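Local coordinates for uncharacterized protein (Leptospira interrogans serogroup Icterohaemorrhagiae serovar copenhageni, PDB 6ULO), which is of unknown function but carries a DUF7790 domain of the NADP-binding Rossmann clan and is probably membrane-anchored, at residues Ile104-Lys109 / Leu129-Val134; Asp260-Ser265 / Gly275-Val280. All blocks are in the same frame, centred on the assembly; numbering follows the deposited sequence.

How the interactions relate
The two contacts lie on opposite sides of the chain's centre, their own centres about 37 Å apart, and share no helix or strand, although all four segments belong to the one DUF7790 domain. Interaction 1 joins helix 94-109 to helix 125-135; it is partly buried, purely apolar between the segments, and fades into solvent at K109. Interaction 2 is a buried contact between the loop after strand 249-255 and the start of strand 277-282, built from two hydrogen bonds, a T-shaped ring pair and CH-pi contacts. Leucine and isoleucine methyls, a phenyl ring and lysine methylenes make the helical contact, whereas in the loop contact backbone polar atoms and flat rings interlock at the start of an inner strand of the sheet.

Interaction 1: Ile104-Lys109 / Leu129-Val134; sequences ILFLQK and LELIQV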
loop_
_atom_site.group_PDB
_atom_site.type_symbol
_atom_site.label_atom_id
_atom_site.label_comp_id
_atom_site.label_asym_id
_atom_site.label_seq_id
_atom_site.Cartn_x
_atom_site.Cartn_y
_atom_site.Cartn_z
ATOM N N ILE A 104 -11.124 1.653 6.544
ATOM C CA ILE A 104 -10.686 2.081 7.866
ATOM C C ILE A 104 -11.864 2.192 8.830
ATOM O O ILE A 104 -11.773 1.785 9.996
ATOM C CB ILE A 104 -9.900 3.403 7.730
ATOM C CG1 ILE A 104 -8.597 3.132 6.973
ATOM C CG2 ILE A 104 -9.661 4.065 9.097
ATOM C CD1 ILE A 104 -7.949 4.372 6.384
ATOM N N LEU A 105 -12.980 2.757 8.369
ATOM C CA LEU A 105 -14.179 2.824 9.203
ATOM C C LEU A 105 -14.623 1.428 9.609
ATOM O O LEU A 105 -14.944 1.179 10.784
ATOM C CB LEU A 105 -15.270 3.537 8.418
ATOM C CG LEU A 105 -16.661 3.583 9.041
ATOM C CD1 LEU A 105 -16.702 4.346 10.374
ATOM C CD2 LEU A 105 -17.654 4.205 8.013
ATOM N N PHE A 106 -14.615 0.483 8.650
ATOM C CA PHE A 106 -15.032 -0.885 8.987
ATOM C C PHE A 106 -14.074 -1.524 9.988
ATOM O O PHE A 106 -14.515 -2.201 10.919
ATOM C CB PHE A 106 -15.130 -1.758 7.749
ATOM C CG PHE A 106 -16.229 -1.406 6.786
ATOM C CD1 PHE A 106 -17.217 -0.475 7.084
ATOM C CD2 PHE A 106 -16.271 -2.061 5.541
ATOM C CE1 PHE A 106 -18.217 -0.203 6.170
ATOM C CE2 PHE A 106 -17.265 -1.802 4.622
ATOM C CZ PHE A 106 -18.262 -0.869 4.947
ATOM N N LEU A 107 -12.770 -1.297 9.843
ATOM C CA LEU A 107 -11.810 -1.810 10.821
ATOM C C LEU A 107 -12.097 -1.262 12.209
ATOM O O LEU A 107 -12.097 -2.009 13.192
ATOM C CB LEU A 107 -10.374 -1.434 10.424
ATOM C CG LEU A 107 -9.811 -2.207 9.227
ATOM C CD1 LEU A 107 -8.553 -1.484 8.710
ATOM C CD2 LEU A 107 -9.484 -3.653 9.642
ATOM N N GLN A 108 -12.318 0.056 12.307
ATOM C CA GLN A 108 -12.614 0.661 13.605
ATOM C C GLN A 108 -13.795 -0.004 14.293
ATOM O O GLN A 108 -13.773 -0.199 15.507
ATOM C CB GLN A 108 -12.879 2.159 13.443
ATOM C CG GLN A 108 -11.601 2.928 13.066
ATOM C CD GLN A 108 -11.872 4.339 12.654
ATOM O OE1 GLN A 108 -12.998 4.677 12.276
ATOM N NE2 GLN A 108 -10.842 5.173 12.711
ATOM N N LYS A 109 -14.827 -0.368 13.535
ATOM C CA LYS A 109 -16.048 -0.884 14.117
ATOM C C LYS A 109 -16.066 -2.395 14.245
ATOM O O LYS A 109 -16.967 -2.928 14.879
ATOM C CB LYS A 109 -17.242 -0.425 13.276
ATOM C CG LYS A 109 -17.420 1.091 13.268
ATOM C CD LYS A 109 -17.618 1.645 14.650
ATOM C CE LYS A 109 -17.919 3.127 14.551
ATOM N NZ LYS A 109 -18.214 3.707 15.866
ATOM N N LEU A 129 -23.895 -0.381 5.001
ATOM C CA LEU A 129 -24.445 0.832 4.411
ATOM C C LEU A 129 -25.095 1.731 5.461
ATOM O O LEU A 129 -24.997 2.957 5.367
ATOM C CB LEU A 129 -25.416 0.487 3.278
ATOM C CG LEU A 129 -24.753 -0.129 2.042
ATOM C CD1 LEU A 129 -25.834 -0.643 1.113
ATOM C CD2 LEU A 129 -23.869 0.896 1.309
ATOM N N GLU A 130 -25.696 1.147 6.495
ATOM C CA GLU A 130 -26.202 1.959 7.596
ATOM C C GLU A 130 -25.073 2.631 8.377
ATOM O O GLU A 130 -25.197 3.786 8.799
ATOM C CB GLU A 130 -27.013 1.065 8.531
ATOM C CG GLU A 130 -28.356 0.562 7.959
ATOM C CD GLU A 130 -29.029 -0.586 8.759
ATOM O OE1 GLU A 130 -28.456 -1.098 9.758
ATOM O OE2 GLU A 130 -30.156 -0.975 8.369
ATOM N N LEU A 131 -23.949 1.943 8.554
ATOM C CA LEU A 131 -22.807 2.533 9.237
ATOM C C LEU A 131 -22.246 3.687 8.418
ATOM O O LEU A 131 -21.947 4.763 8.961
ATOM C CB LEU A 131 -21.735 1.472 9.455
ATOM C CG LEU A 131 -20.393 1.951 9.993
ATOM C CD1 LEU A 131 -20.582 2.621 11.331
ATOM C CD2 LEU A 131 -19.436 0.763 10.118
ATOM N N ILE A 132 -22.122 3.506 7.099
ATOM C CA ILE A 132 -21.688 4.619 6.255
ATOM C C ILE A 132 -22.664 5.783 6.388
ATOM O O ILE A 132 -22.250 6.951 6.490
ATOM C CB ILE A 132 -21.524 4.177 4.792
ATOM C CG1 ILE A 132 -20.307 3.252 4.671
ATOM C CG2 ILE A 132 -21.391 5.395 3.864
ATOM C CD1 ILE A 132 -20.245 2.463 3.357
ATOM N N GLN A 133 -23.974 5.490 6.387
ATOM C CA GLN A 133 -24.986 6.545 6.444
ATOM C C GLN A 133 -24.796 7.464 7.647
ATOM O O GLN A 133 -24.968 8.684 7.535
ATOM C CB GLN A 133 -26.381 5.911 6.481
ATOM C CG GLN A 133 -27.526 6.925 6.490
ATOM C CD GLN A 133 -27.628 7.700 5.186
ATOM O OE1 GLN A 133 -27.251 7.193 4.135
ATOM N NE2 GLN A 133 -28.168 8.907 5.236
ATOM N N VAL A 134 -24.465 6.899 8.813
ATOM C CA VAL A 134 -24.333 7.706 10.026
ATOM C C VAL A 134 -22.955 8.330 10.192
ATOM O O VAL A 134 -22.771 9.136 11.116
ATOM C CB VAL A 134 -24.707 6.925 11.305
ATOM C CG1 VAL A 134 -26.151 6.468 11.246
ATOM C CG2 VAL A 134 -23.755 5.776 11.577
#
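L131 drives its isobutyl group into the side of helix 94-109, where L105, F106 and K109 receive it. L105 and L131 reach toward each other tip to tip, CD2 of L105 lying 4.1 Å from CG of L131. Both leucines hold CG opposite the backbone nitrogen (chi1 173° for L105 and nearly the same for L131), an extended pose that carries each branch out from its own helix toward the other. F106 and L131 instead slide past one another in opposite directions: L131 CD2 comes within 4.0 Å of F106 CD1, approaching the ring obliquely. I132 closes the inner side with its terminal methyl, CD1 standing 4.2 Å from F106 CZ, again at a slant to the ring.

The short helical segments cross at 105°, nearly perpendicular, with axes 11.1 Å apart at closest approach. So wide a separation keeps the backbones well apart and leaves the meeting to side chains alone, with no hydrogen bond between them. The two helices belong to the helical region that follows strand 86-91 of the central mixed sheet. On the tight side F106 and I132 are buried: W120 meets the F106 ring edge-to-face, F116 and L119 of helix 113-120 also touch it, and helix 139-166 supplies Y146 against F106 and Y142 against I132.

The solvent side is made by K109. Its aliphatic root crosses L131 obliquely: CB and CG do the touching, and CG rests 3.8 Å from L131 CD2. Beyond them the chain bends at chi2 (-59°), and the residue as a whole remains exposed.

Interaction 2: Asp260-Ser265 / Gly275-Val280; sequences DLFPWS and GFHYCV
H277 holds CG opposite its backbone nitrogen (chi1 -174°), which swings the imidazole across the 260-265 loop. The F262 backbone lays CB over the centre of that ring, while chi1 of -58° puts CG beside the nitrogen and turns the phenyl edge toward the H277 face in a T-shaped pair with planes at 62°. F262 CB lies 3.6 Å from the H277 ring centroid, a CH-pi contact. At the imidazole edge ND1 donates to P263 O, 2.8 Å away and almost in the ring plane; the bond is nearly straight at the hydrogen, though the donor is tilted from the carbonyl plane. NE2 is hydrogen-bonded to T316 OG1 of strand 315-318, so both ring nitrogens are engaged and the ring's rotation is fixed.

The contact folds the connection between antiparallel strands 249-255 and 277-282 back onto the start of the second strand. Here S265 N donates to F276 O at 2.9 Å. W264 spreads its indole over G275, whose CA sits 3.5 Å from the five-membered ring centroid; a cis peptide links G275 to F276. S265 OG lies at the edge of the Y278 ring, 3.2 Å from CD2, and is hydrogen-bonded to N313 O.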
loop_
_atom_site.group_PDB
_atom_site.type_symbol
_atom_site.label_atom_id
_atom_site.label_comp_id
_atom_site.label_asym_id
_atom_site.label_seq_id
_atom_site.Cartn_x
_atom_site.Cartn_y
_atom_site.Cartn_z
ATOM N N ASP A 260 11.094 -14.074 -19.235
ATOM C CA ASP A 260 12.289 -14.903 -19.419
ATOM C C ASP A 260 13.347 -14.580 -18.369
ATOM O O ASP A 260 14.034 -15.479 -17.873
ATOM C CB ASP A 260 12.862 -14.751 -20.836
ATOM C CG ASP A 260 13.291 -13.320 -21.148
ATOM O OD1 ASP A 260 12.451 -12.386 -20.986
ATOM O OD2 ASP A 260 14.471 -13.127 -21.523
ATOM N N LEU A 261 13.506 -13.299 -18.020
ATOM C CA LEU A 261 14.455 -12.899 -16.986
ATOM C C LEU A 261 13.846 -12.954 -15.598
ATOM O O LEU A 261 14.542 -13.281 -14.618
ATOM C CB LEU A 261 14.892 -11.458 -17.202
ATOM C CG LEU A 261 15.614 -11.195 -18.515
ATOM C CD1 LEU A 261 15.946 -9.694 -18.540
ATOM C CD2 LEU A 261 16.895 -12.048 -18.619
ATOM N N PHE A 262 12.553 -12.666 -15.512
ATOM C CA PHE A 262 11.857 -12.406 -14.250
ATOM C C PHE A 262 10.584 -13.247 -14.250
ATOM O O PHE A 262 9.478 -12.737 -14.464
ATOM C CB PHE A 262 11.546 -10.909 -14.123
ATOM C CG PHE A 262 12.758 -10.042 -14.190
ATOM C CD1 PHE A 262 13.728 -10.110 -13.215
ATOM C CD2 PHE A 262 12.948 -9.170 -15.254
ATOM C CE1 PHE A 262 14.879 -9.297 -13.279
ATOM C CE2 PHE A 262 14.095 -8.371 -15.325
ATOM C CZ PHE A 262 15.058 -8.451 -14.344
ATOM N N PRO A 263 10.699 -14.547 -13.991
ATOM C CA PRO A 263 9.531 -15.421 -14.150
ATOM C C PRO A 263 8.425 -15.067 -13.159
ATOM O O PRO A 263 8.678 -14.637 -12.026
ATOM C CB PRO A 263 10.097 -16.829 -13.905
ATOM C CG PRO A 263 11.579 -16.722 -14.194
ATOM C CD PRO A 263 11.945 -15.306 -13.771
ATOM N N TRP A 264 7.179 -15.220 -13.604
ATOM C CA TRP A 264 6.054 -14.933 -12.717
ATOM C C TRP A 264 5.975 -15.995 -11.631
ATOM O O TRP A 264 6.172 -17.187 -11.880
ATOM C CB TRP A 264 4.750 -14.870 -13.513
ATOM C CG TRP A 264 4.814 -13.791 -14.545
ATOM C CD1 TRP A 264 5.694 -12.751 -14.585
ATOM C CD2 TRP A 264 4.007 -13.682 -15.715
ATOM N NE1 TRP A 264 5.454 -11.975 -15.683
ATOM C CE2 TRP A 264 4.440 -12.542 -16.415
ATOM C CE3 TRP A 264 2.973 -14.459 -16.254
ATOM C CZ2 TRP A 264 3.860 -12.132 -17.614
ATOM C CZ3 TRP A 264 2.396 -14.057 -17.446
ATOM C CH2 TRP A 264 2.843 -12.906 -18.120
ATOM N N SER A 265 5.698 -15.572 -10.415
ATOM C CA SER A 265 5.715 -16.498 -9.297
ATOM C C SER A 265 4.713 -17.626 -9.512
ATOM O O SER A 265 3.613 -17.387 -10.032
ATOM C CB SER A 265 5.341 -15.757 -8.012
ATOM O OG SER A 265 6.205 -14.649 -7.843
ATOM N N GLY A 275 1.495 -11.413 -15.243
ATOM C CA GLY A 275 2.214 -11.092 -14.026
ATOM C C GLY A 275 2.091 -12.222 -13.027
ATOM O O GLY A 275 1.414 -13.212 -13.259
ATOM N N PHE A 276 2.822 -12.117 -11.921
ATOM C CA PHE A 276 3.727 -11.030 -11.580
ATOM C C PHE A 276 5.020 -11.626 -11.049
ATOM O O PHE A 276 5.037 -12.744 -10.491
ATOM C CB PHE A 276 3.113 -10.138 -10.468
ATOM C CG PHE A 276 2.012 -9.280 -10.952
ATOM C CD1 PHE A 276 2.283 -8.105 -11.648
ATOM C CD2 PHE A 276 0.698 -9.648 -10.729
ATOM C CE1 PHE A 276 1.245 -7.323 -12.130
ATOM C CE2 PHE A 276 -0.333 -8.878 -11.190
ATOM C CZ PHE A 276 -0.064 -7.724 -11.901
ATOM N N HIS A 277 6.101 -10.865 -11.221
ATOM C CA HIS A 277 7.360 -11.093 -10.532
ATOM C C HIS A 277 7.510 -9.998 -9.480
ATOM O O HIS A 277 7.142 -8.842 -9.728
ATOM C CB HIS A 277 8.502 -11.037 -11.562
ATOM C CG HIS A 277 9.845 -11.390 -11.009
ATOM N ND1 HIS A 277 10.382 -12.659 -11.129
ATOM C CD2 HIS A 277 10.788 -10.637 -10.396
ATOM C CE1 HIS A 277 11.587 -12.670 -10.581
ATOM N NE2 HIS A 277 11.862 -11.452 -10.136
ATOM N N TYR A 278 8.004 -10.364 -8.296
ATOM C CA TYR A 278 8.066 -9.458 -7.150
ATOM C C TYR A 278 9.484 -8.928 -7.022
ATOM O O TYR A 278 10.450 -9.608 -7.397
ATOM C CB TYR A 278 7.627 -10.223 -5.873
ATOM C CG TYR A 278 6.177 -10.606 -5.984
ATOM C CD1 TYR A 278 5.186 -9.858 -5.347
ATOM C CD2 TYR A 278 5.772 -11.696 -6.774
ATOM C CE1 TYR A 278 3.846 -10.181 -5.515
ATOM C CE2 TYR A 278 4.439 -12.014 -6.955
ATOM C CZ TYR A 278 3.482 -11.252 -6.311
ATOM O OH TYR A 278 2.157 -11.543 -6.493
ATOM N N CYS A 279 9.636 -7.746 -6.443
ATOM C CA CYS A 279 10.959 -7.155 -6.333
ATOM C C CYS A 279 11.030 -6.270 -5.091
ATOM O O CYS A 279 10.131 -5.450 -4.837
ATOM C CB CYS A 279 11.254 -6.347 -7.593
ATOM S SG CYS A 279 12.851 -5.515 -7.619
ATOM N N VAL A 280 12.105 -6.430 -4.324
ATOM C CA VAL A 280 12.424 -5.506 -3.234
ATOM C C VAL A 280 13.775 -4.848 -3.521
ATOM O O VAL A 280 14.605 -5.376 -4.270
ATOM C CB VAL A 280 12.405 -6.179 -1.844
ATOM C CG1 VAL A 280 11.041 -6.721 -1.589
ATOM C CG2 VAL A 280 13.453 -7.272 -1.763
#